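Local structure of ABC transporter substrate-binding protein (Vibrio cholerae, 3LKV) at residues Q60-F65 with V85-T90. The protein probably serves as the periplasmic substrate-binding component of an ABC transporter, holding a small ligand such as phenylalanine in the cleft between its two lobes. Numbering follows the deposited sequence.
Sequences QIARQF and VSATKT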
loop_
_atom_site.group_PDB
_atom_site.type_symbol
_atom_site.label_atom_id
_atom_site.label_comp_id
_atom_site.label_asym_id
_atom_site.label_seq_id
_atom_site.Cartn_x
_atom_site.Cartn_y
_atom_site.Cartn_z
ATOM N N GLN A 60 5.403 -21.378 -8.231
ATOM C CA GLN A 60 4.888 -20.578 -9.335
ATOM C C GLN A 60 5.226 -19.103 -9.237
ATOM O O GLN A 60 5.461 -18.452 -10.232
ATOM C CB GLN A 60 3.381 -20.841 -9.481
ATOM C CG GLN A 60 3.246 -22.239 -10.121
ATOM C CD GLN A 60 1.840 -22.760 -10.262
ATOM O OE1 GLN A 60 0.988 -22.497 -9.417
ATOM N NE2 GLN A 60 1.596 -23.548 -11.346
ATOM N N ILE A 61 5.238 -18.584 -8.017
ATOM C CA ILE A 61 5.612 -17.215 -7.780
ATOM C C ILE A 61 7.072 -17.015 -8.193
ATOM O O ILE A 61 7.389 -16.077 -8.939
ATOM C CB ILE A 61 5.404 -16.828 -6.334
ATOM C CG1 ILE A 61 3.917 -16.640 -6.068
ATOM C CG2 ILE A 61 6.156 -15.558 -5.981
ATOM C CD1 ILE A 61 3.615 -16.581 -4.571
ATOM N N ALA A 62 7.939 -17.917 -7.745
ATOM C CA ALA A 62 9.368 -17.836 -8.078
ATOM C C ALA A 62 9.568 -17.822 -9.587
ATOM O O ALA A 62 10.305 -16.968 -10.121
ATOM C CB ALA A 62 10.185 -18.991 -7.385
ATOM N N ARG A 63 8.872 -18.689 -10.303
ATOM C CA ARG A 63 9.027 -18.755 -11.762
ATOM C C ARG A 63 8.496 -17.483 -12.451
ATOM O O ARG A 63 9.094 -17.003 -13.393
ATOM C CB ARG A 63 8.317 -19.980 -12.365
ATOM C CG ARG A 63 8.869 -21.306 -11.784
ATOM C CD ARG A 63 8.022 -22.499 -12.219
ATOM N NE ARG A 63 8.670 -23.724 -11.808
ATOM C CZ ARG A 63 8.109 -24.919 -11.780
ATOM N NH1 ARG A 63 6.854 -25.090 -12.149
ATOM N NH2 ARG A 63 8.821 -25.963 -11.369
ATOM N N GLN A 64 7.375 -16.961 -11.981
ATOM C CA GLN A 64 6.788 -15.762 -12.601
ATOM C C GLN A 64 7.704 -14.594 -12.351
ATOM O O GLN A 64 7.996 -13.843 -13.263
ATOM C CB GLN A 64 5.456 -15.439 -11.932
ATOM C CG GLN A 64 4.659 -14.337 -12.646
ATOM C CD GLN A 64 3.151 -14.560 -12.418
ATOM O OE1 GLN A 64 2.683 -14.821 -11.280
ATOM N NE2 GLN A 64 2.391 -14.510 -13.505
ATOM N N PHE A 65 8.163 -14.457 -11.099
ATOM C CA PHE A 65 9.026 -13.329 -10.755
ATOM C C PHE A 65 10.339 -13.396 -11.519
ATOM O O PHE A 65 10.816 -12.376 -12.043
ATOM C CB PHE A 65 9.357 -13.277 -9.257
ATOM C CG PHE A 65 8.323 -12.609 -8.395
ATOM C CD1 PHE A 65 7.358 -11.770 -8.906
ATOM C CD2 PHE A 65 8.366 -12.782 -7.031
ATOM C CE1 PHE A 65 6.397 -11.161 -8.058
ATOM C CE2 PHE A 65 7.450 -12.144 -6.206
ATOM C CZ PHE A 65 6.477 -11.351 -6.727
ATOM N N VAL A 85 15.596 -19.810 -4.799
ATOM C CA VAL A 85 16.930 -20.378 -5.026
ATOM C C VAL A 85 16.908 -21.438 -6.122
ATOM O O VAL A 85 17.858 -21.559 -6.937
ATOM C CB VAL A 85 17.552 -20.913 -3.717
ATOM C CG1 VAL A 85 18.822 -21.812 -4.028
ATOM C CG2 VAL A 85 17.885 -19.734 -2.841
ATOM N N SER A 86 15.795 -22.151 -6.199
ATOM C CA SER A 86 15.607 -23.114 -7.278
ATOM C C SER A 86 15.381 -22.432 -8.663
ATOM O O SER A 86 15.867 -22.885 -9.710
ATOM C CB SER A 86 14.499 -24.084 -6.865
ATOM O OG SER A 86 14.129 -24.785 -8.021
ATOM N N ALA A 87 14.701 -21.280 -8.655
ATOM C CA ALA A 87 14.258 -20.611 -9.899
ATOM C C ALA A 87 15.301 -19.707 -10.511
ATOM O O ALA A 87 15.242 -19.346 -11.726
ATOM C CB ALA A 87 12.966 -19.811 -9.619
ATOM N N THR A 88 16.272 -19.300 -9.705
ATOM C CA THR A 88 17.378 -18.538 -10.253
ATOM C C THR A 88 18.696 -18.732 -9.516
ATOM O O THR A 88 18.736 -18.724 -8.307
ATOM C CB THR A 88 17.086 -17.019 -10.306
ATOM O OG1 THR A 88 18.160 -16.370 -11.020
ATOM C CG2 THR A 88 17.001 -16.409 -8.886
ATOM N N LYS A 89 19.771 -18.840 -10.287
ATOM C CA LYS A 89 21.133 -18.910 -9.752
ATOM C C LYS A 89 21.949 -17.620 -9.917
ATOM O O LYS A 89 23.129 -17.610 -9.568
ATOM C CB LYS A 89 21.933 -20.024 -10.496
ATOM C CG LYS A 89 21.265 -21.392 -10.575
ATOM C CD LYS A 89 20.967 -21.988 -9.191
ATOM C CE LYS A 89 19.896 -23.124 -9.323
ATOM N NZ LYS A 89 19.523 -23.642 -7.994
ATOM N N THR A 90 21.354 -16.577 -10.470
ATOM C CA THR A 90 22.075 -15.383 -10.894
ATOM C C THR A 90 21.416 -14.077 -10.456
ATOM O O THR A 90 22.083 -13.066 -10.216
ATOM C CB THR A 90 22.098 -15.326 -12.407
ATOM O OG1 THR A 90 20.762 -15.526 -12.869
ATOM C CG2 THR A 90 22.976 -16.453 -12.995
#
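The flat group at the centre of this contact is the Ala62–Arg63 peptide: the methyl of Ala87 sits over one face of it, almost straight above the carbonyl carbon, with CB of Ala87 3.9 Å from C of Ala62. From that perch it also lies 3.9 Å from O of Ala62 and 4.3 Å from N of Arg63, while on that same side of the peptide CB of Ala62 meets CB of Ala87 at 3.7 Å. The two helices, 55-66 and 78-87, are the connections of consecutive beta-alpha-beta units in the parallel, Rossmann-like sheet of one lobe of a periplasmic-binding-protein fold. They illustrate how small residues let neighbouring crossover helices approach closely: the CA atoms of Arg63 and Ala87 are 5.9 Å apart, and the side-chain part of the joint is methyl against methyl. Behind it, Ile61 and Phe65 pack on strands 44-50 and 9-15, whereas Val85 and Thr88 lean on Ile93 of the next strand. Arg63 merely skirts the contact, its CG 4.9 Å from CB of Ala87. Just past Ala87 the chain leaves the helix, and Thr88 is held by Asn116 through its carbonyl. Lys89 then folds back through two successive bends (chi1 -51°, chi2 -59°) and hydrogen-bonds to a carbonyl of the last turn: its NZ donates to O of Val85 at 2.9 Å, approaching 30° out of the carbonyl plane.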